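Local atomic coordinates of putative deoxyribonuclease yjjV (Escherichia coli, PDB entry 1ZZM), a protein that probably acts as a metal-dependent hydrolase on ester bonds, in the manner of TatD-type deoxyribonucleases, using two divalent metal ions per subunit. Residues Lys35-Val49 with Pro58-Lys72. Sequence-based numbering, arbitrary orientation.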
loop_
_atom_site.group_PDB
_atom_site.type_symbol
_atom_site.label_atom_id
_atom_site.label_comp_id
_atom_site.label_asym_id
_atom_site.label_seq_id
_atom_site.Cartn_x
_atom_site.Cartn_y
_atom_site.Cartn_z
ATOM N N LYS A 35 -4.744 2.614 -12.888
ATOM C CA LYS A 35 -5.226 1.534 -12.024
ATOM C C LYS A 35 -4.957 1.952 -10.588
ATOM O O LYS A 35 -4.013 2.704 -10.299
ATOM C CB LYS A 35 -4.505 0.209 -12.317
ATOM C CG LYS A 35 -4.870 -0.361 -13.699
ATOM C CD LYS A 35 -4.183 -1.648 -14.003
ATOM C CE LYS A 35 -4.851 -2.300 -15.206
ATOM N NZ LYS A 35 -4.926 -1.372 -16.362
ATOM N N ILE A 36 -5.784 1.453 -9.683
ATOM C CA ILE A 36 -5.643 1.780 -8.273
ATOM C C ILE A 36 -5.881 0.505 -7.459
ATOM O O ILE A 36 -6.846 -0.213 -7.721
ATOM C CB ILE A 36 -6.712 2.831 -7.884
ATOM C CG1 ILE A 36 -6.492 4.095 -8.722
ATOM C CG2 ILE A 36 -6.645 3.126 -6.367
ATOM C CD1 ILE A 36 -7.533 5.189 -8.500
ATOM N N ILE A 37 -5.003 0.218 -6.504
ATOM C CA ILE A 37 -5.178 -0.953 -5.640
ATOM C C ILE A 37 -5.788 -0.443 -4.329
ATOM O O ILE A 37 -5.237 0.504 -3.710
ATOM C CB ILE A 37 -3.827 -1.628 -5.333
ATOM C CG1 ILE A 37 -3.213 -2.191 -6.625
ATOM C CG2 ILE A 37 -4.014 -2.763 -4.349
ATOM C CD1 ILE A 37 -2.854 -1.149 -7.636
ATOM N N VAL A 38 -6.904 -1.060 -3.940
ATOM C CA VAL A 38 -7.691 -0.685 -2.754
ATOM C C VAL A 38 -7.550 -1.722 -1.646
ATOM O O VAL A 38 -8.113 -2.809 -1.726
ATOM C CB VAL A 38 -9.211 -0.590 -3.116
ATOM C CG1 VAL A 38 -10.012 -0.072 -1.928
ATOM C CG2 VAL A 38 -9.403 0.302 -4.349
ATOM N N PRO A 39 -6.768 -1.410 -0.606
ATOM C CA PRO A 39 -6.608 -2.378 0.481
ATOM C C PRO A 39 -7.689 -2.195 1.537
ATOM O O PRO A 39 -8.000 -1.053 1.924
ATOM C CB PRO A 39 -5.211 -2.082 1.002
ATOM C CG PRO A 39 -5.025 -0.625 0.750
ATOM C CD PRO A 39 -5.861 -0.260 -0.453
ATOM N N ALA A 40 -8.281 -3.290 2.008
ATOM C CA ALA A 40 -9.344 -3.143 3.022
ATOM C C ALA A 40 -8.732 -2.854 4.384
ATOM O O ALA A 40 -7.518 -3.006 4.570
ATOM C CB ALA A 40 -10.178 -4.384 3.095
ATOM N N THR A 41 -9.581 -2.448 5.333
ATOM C CA THR A 41 -9.153 -2.131 6.698
ATOM C C THR A 41 -9.760 -3.033 7.756
ATOM O O THR A 41 -9.221 -3.171 8.858
ATOM C CB THR A 41 -9.543 -0.694 7.063
ATOM O OG1 THR A 41 -10.967 -0.531 6.867
ATOM C CG2 THR A 41 -8.751 0.331 6.165
ATOM N N GLU A 42 -10.879 -3.664 7.423
ATOM C CA GLU A 42 -11.582 -4.507 8.381
ATOM C C GLU A 42 -12.623 -5.332 7.672
ATOM O O GLU A 42 -13.093 -4.941 6.607
ATOM C CB GLU A 42 -12.268 -3.648 9.462
ATOM C CG GLU A 42 -13.416 -2.770 8.927
ATOM C CD GLU A 42 -14.127 -2.010 10.055
ATOM O OE1 GLU A 42 -14.809 -2.652 10.889
ATOM O OE2 GLU A 42 -13.975 -0.778 10.113
ATOM N N ALA A 43 -13.027 -6.434 8.303
ATOM C CA ALA A 43 -13.962 -7.384 7.689
ATOM C C ALA A 43 -15.283 -6.759 7.277
ATOM O O ALA A 43 -15.856 -7.144 6.284
ATOM C CB ALA A 43 -14.212 -8.574 8.654
ATOM N N GLU A 44 -15.760 -5.789 8.042
ATOM C CA GLU A 44 -17.014 -5.158 7.693
ATOM C C GLU A 44 -16.938 -4.425 6.347
ATOM O O GLU A 44 -17.970 -4.204 5.717
ATOM C CB GLU A 44 -17.440 -4.199 8.801
ATOM C CG GLU A 44 -18.579 -3.304 8.414
ATOM C CD GLU A 44 -19.064 -2.463 9.578
ATOM O OE1 GLU A 44 -18.237 -1.735 10.174
ATOM O OE2 GLU A 44 -20.271 -2.538 9.890
ATOM N N ASN A 45 -15.728 -4.065 5.902
ATOM C CA ASN A 45 -15.554 -3.394 4.608
ATOM C C ASN A 45 -15.163 -4.357 3.466
ATOM O O ASN A 45 -14.972 -3.899 2.331
ATOM C CB ASN A 45 -14.482 -2.297 4.697
ATOM C CG ASN A 45 -14.863 -1.206 5.651
ATOM O OD1 ASN A 45 -16.030 -1.089 5.987
ATOM N ND2 ASN A 45 -13.891 -0.389 6.095
ATOM N N PHE A 46 -15.040 -5.661 3.731
ATOM C CA PHE A 46 -14.662 -6.586 2.634
ATOM C C PHE A 46 -15.622 -6.553 1.437
ATOM O O PHE A 46 -15.200 -6.519 0.275
ATOM C CB PHE A 46 -14.547 -8.042 3.123
ATOM C CG PHE A 46 -13.383 -8.291 4.050
ATOM C CD1 PHE A 46 -12.433 -7.290 4.300
ATOM C CD2 PHE A 46 -13.224 -9.534 4.657
ATOM C CE1 PHE A 46 -11.347 -7.533 5.143
ATOM C CE2 PHE A 46 -12.130 -9.789 5.509
ATOM C CZ PHE A 46 -11.194 -8.779 5.747
ATOM N N ALA A 47 -16.918 -6.560 1.716
ATOM C CA ALA A 47 -17.898 -6.536 0.650
ATOM C C ALA A 47 -17.783 -5.318 -0.245
ATOM O O ALA A 47 -17.805 -5.454 -1.450
ATOM C CB ALA A 47 -19.322 -6.615 1.230
ATOM N N ARG A 48 -17.679 -4.127 0.335
ATOM C CA ARG A 48 -17.590 -2.931 -0.483
ATOM C C ARG A 48 -16.273 -2.814 -1.290
ATOM O O ARG A 48 -16.253 -2.237 -2.385
ATOM C CB ARG A 48 -17.821 -1.705 0.394
ATOM C CG ARG A 48 -16.671 -1.293 1.304
ATOM C CD ARG A 48 -17.167 -0.148 2.227
ATOM N NE ARG A 48 -16.059 0.516 2.912
ATOM C CZ ARG A 48 -16.212 1.514 3.771
ATOM N NH1 ARG A 48 -17.430 1.963 4.070
ATOM N NH2 ARG A 48 -15.149 2.112 4.284
ATOM N N VAL A 49 -15.179 -3.359 -0.752
ATOM C CA VAL A 49 -13.909 -3.319 -1.455
ATOM C C VAL A 49 -13.977 -4.338 -2.602
ATOM O O VAL A 49 -13.554 -4.047 -3.722
ATOM C CB VAL A 49 -12.726 -3.618 -0.483
ATOM C CG1 VAL A 49 -11.366 -3.836 -1.254
ATOM C CG2 VAL A 49 -12.579 -2.432 0.453
ATOM N N PRO A 58 -10.579 -0.327 -13.507
ATOM C CA PRO A 58 -9.324 0.150 -12.920
ATOM C C PRO A 58 -9.003 -0.250 -11.486
ATOM O O PRO A 58 -7.880 -0.086 -11.061
ATOM C CB PRO A 58 -9.458 1.679 -13.005
ATOM C CG PRO A 58 -10.431 1.888 -14.097
ATOM C CD PRO A 58 -11.459 0.822 -13.776
ATOM N N LEU A 59 -9.977 -0.766 -10.746
ATOM C CA LEU A 59 -9.723 -1.043 -9.350
ATOM C C LEU A 59 -9.420 -2.492 -8.996
ATOM O O LEU A 59 -10.079 -3.418 -9.428
ATOM C CB LEU A 59 -10.918 -0.554 -8.511
ATOM C CG LEU A 59 -11.337 0.898 -8.702
ATOM C CD1 LEU A 59 -12.648 1.163 -7.898
ATOM C CD2 LEU A 59 -10.197 1.811 -8.179
ATOM N N TYR A 60 -8.399 -2.664 -8.182
ATOM C CA TYR A 60 -8.008 -3.992 -7.763
ATOM C C TYR A 60 -8.094 -3.941 -6.264
ATOM O O TYR A 60 -8.052 -2.836 -5.661
ATOM C CB TYR A 60 -6.589 -4.271 -8.228
ATOM C CG TYR A 60 -6.528 -4.609 -9.702
ATOM C CD1 TYR A 60 -6.403 -5.937 -10.118
ATOM C CD2 TYR A 60 -6.638 -3.614 -10.681
ATOM C CE1 TYR A 60 -6.395 -6.282 -11.469
ATOM C CE2 TYR A 60 -6.626 -3.948 -12.046
ATOM C CZ TYR A 60 -6.508 -5.290 -12.427
ATOM O OH TYR A 60 -6.514 -5.661 -13.756
ATOM N N ALA A 61 -8.159 -5.105 -5.643
ATOM C CA ALA A 61 -8.326 -5.116 -4.190
ATOM C C ALA A 61 -7.342 -5.971 -3.403
ATOM O O ALA A 61 -6.683 -6.848 -3.963
ATOM C CB ALA A 61 -9.745 -5.604 -3.890
ATOM N N ALA A 62 -7.266 -5.681 -2.094
ATOM C CA ALA A 62 -6.512 -6.463 -1.133
ATOM C C ALA A 62 -7.492 -6.553 0.062
ATOM O O ALA A 62 -8.255 -5.596 0.325
ATOM C CB ALA A 62 -5.222 -5.760 -0.726
ATOM N N LEU A 63 -7.511 -7.704 0.736
ATOM C CA LEU A 63 -8.372 -7.932 1.892
ATOM C C LEU A 63 -7.455 -8.238 3.062
ATOM O O LEU A 63 -6.464 -8.988 2.948
ATOM C CB LEU A 63 -9.302 -9.133 1.670
ATOM C CG LEU A 63 -10.233 -9.050 0.463
ATOM C CD1 LEU A 63 -11.067 -10.339 0.390
ATOM C CD2 LEU A 63 -11.126 -7.803 0.605
ATOM N N GLY A 64 -7.787 -7.648 4.204
ATOM C CA GLY A 64 -6.964 -7.830 5.365
ATOM C C GLY A 64 -7.508 -6.950 6.468
ATOM O O GLY A 64 -8.430 -6.129 6.251
ATOM N N LEU A 65 -6.886 -7.070 7.631
ATOM C CA LEU A 65 -7.319 -6.351 8.832
ATOM C C LEU A 65 -6.205 -5.396 9.305
ATOM O O LEU A 65 -5.167 -5.843 9.754
ATOM C CB LEU A 65 -7.630 -7.415 9.891
ATOM C CG LEU A 65 -8.571 -8.561 9.457
ATOM C CD1 LEU A 65 -8.630 -9.634 10.545
ATOM C CD2 LEU A 65 -9.989 -8.038 9.213
ATOM N N HIS A 66 -6.476 -4.088 9.193
ATOM C CA HIS A 66 -5.579 -2.977 9.511
ATOM C C HIS A 66 -5.324 -2.816 11.010
ATOM O O HIS A 66 -6.254 -2.888 11.817
ATOM C CB HIS A 66 -6.197 -1.698 8.897
ATOM C CG HIS A 66 -5.242 -0.548 8.758
ATOM N ND1 HIS A 66 -4.640 0.060 9.839
ATOM C CD2 HIS A 66 -4.886 0.184 7.671
ATOM C CE1 HIS A 66 -3.958 1.118 9.429
ATOM N NE2 HIS A 66 -4.093 1.217 8.116
ATOM N N PRO A 67 -4.054 -2.605 11.416
ATOM C CA PRO A 67 -3.770 -2.458 12.851
ATOM C C PRO A 67 -4.486 -1.267 13.482
ATOM O O PRO A 67 -4.778 -1.277 14.684
ATOM C CB PRO A 67 -2.238 -2.335 12.903
ATOM C CG PRO A 67 -1.874 -1.733 11.551
ATOM C CD PRO A 67 -2.826 -2.461 10.605
ATOM N N GLY A 68 -4.793 -0.278 12.651
ATOM C CA GLY A 68 -5.477 0.920 13.145
ATOM C C GLY A 68 -6.908 0.635 13.555
ATOM O O GLY A 68 -7.516 1.408 14.280
ATOM N N MET A 69 -7.450 -0.480 13.094
ATOM C CA MET A 69 -8.812 -0.892 13.429
ATOM C C MET A 69 -8.793 -2.135 14.337
ATOM O O MET A 69 -9.752 -2.917 14.362
ATOM C CB MET A 69 -9.587 -1.227 12.144
ATOM C CG MET A 69 -9.996 -0.005 11.320
ATOM S SD MET A 69 -8.646 0.903 10.541
ATOM C CE MET A 69 -9.623 2.107 9.500
ATOM N N LEU A 70 -7.720 -2.294 15.099
ATOM C CA LEU A 70 -7.570 -3.477 15.950
ATOM C C LEU A 70 -8.788 -3.816 16.797
ATOM O O LEU A 70 -9.141 -4.987 16.952
ATOM C CB LEU A 70 -6.337 -3.342 16.864
ATOM C CG LEU A 70 -6.050 -4.619 17.671
ATOM C CD1 LEU A 70 -5.747 -5.745 16.710
ATOM C CD2 LEU A 70 -4.886 -4.420 18.628
ATOM N N GLU A 71 -9.445 -2.788 17.327
ATOM C CA GLU A 71 -10.593 -3.011 18.188
ATOM C C GLU A 71 -11.755 -3.708 17.509
ATOM O O GLU A 71 -12.591 -4.300 18.186
ATOM C CB GLU A 71 -11.075 -1.681 18.784
ATOM C CG GLU A 71 -10.056 -1.010 19.702
ATOM C CD GLU A 71 -10.637 0.227 20.410
ATOM O OE1 GLU A 71 -11.340 1.035 19.745
ATOM O OE2 GLU A 71 -10.386 0.395 21.629
ATOM N N LYS A 72 -11.794 -3.662 16.179
ATOM C CA LYS A 72 -12.865 -4.269 15.417
ATOM C C LYS A 72 -12.578 -5.704 14.969
ATOM O O LYS A 72 -13.481 -6.408 14.548
ATOM C CB LYS A 72 -13.159 -3.408 14.180
ATOM C CG LYS A 72 -13.626 -1.987 14.488
ATOM C CD LYS A 72 -13.520 -1.110 13.241
ATOM C CE LYS A 72 -14.615 -0.021 13.189
ATOM N NZ LYS A 72 -14.487 0.838 11.965
HETATM O O HOH W 1 -12.579 -6.720 11.266
HETATM O O HOH W 2 -17.493 0.076 11.617
#
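Ile36 and Val38 pair with Leu59 and Ala61, Ile37 and Pro39 with Tyr60 and Ala62, in a parallel ladder that makes this pair of strands a worked example of the beta-alpha-beta unit, here in a TatD-type TIM barrel. Five backbone hydrogen bonds cross between the strands, from Ile36 N to Pro58 O at one end to Ala40 N to Ala62 O at the other; in the middle, Val38 N lies 2.7 Å from Tyr60 O. The packing is tight where the start of helix 46-55 lies over the second strand. Val49 turns CG1 opposite its backbone N (chi1 170°), which sets that methyl 3.6 Å from Ala61 CB. Phe46 rests CD1 against Leu63 CD2, and its CZ lies 3.7 Å from Leu65 CD2. Gly64 O, buried without a hydrogen-bonding partner, meets the ring edge in its plane, 3.4 Å from Phe46 CE1. Past the strands, His66 N bonds to Thr41 O, and Met69 CE rests 3.7 Å from Thr41 CB.

Toward solvent, where Lys72 and Glu44 are exposed, charge takes over. Extended beyond CG, the buried Glu42 offers the syn lone pair of OE2 to Lys72 NZ at 2.5 Å. With Glu42 cut back to an alanine, Lys72 is likely to lose its carboxylate mate and its end to swing more freely.

Thr41, His66 and Met69 help line the pocket holding a polyether, and His66 lies beside the metal ligands Glu97 and His133. Strand 33-39 sits between strands 5-7 and 59-63, Ile37 and Ala62 touch Ile131 of strand 130-135, and helices 75-87 and 109-125 pack against Leu65.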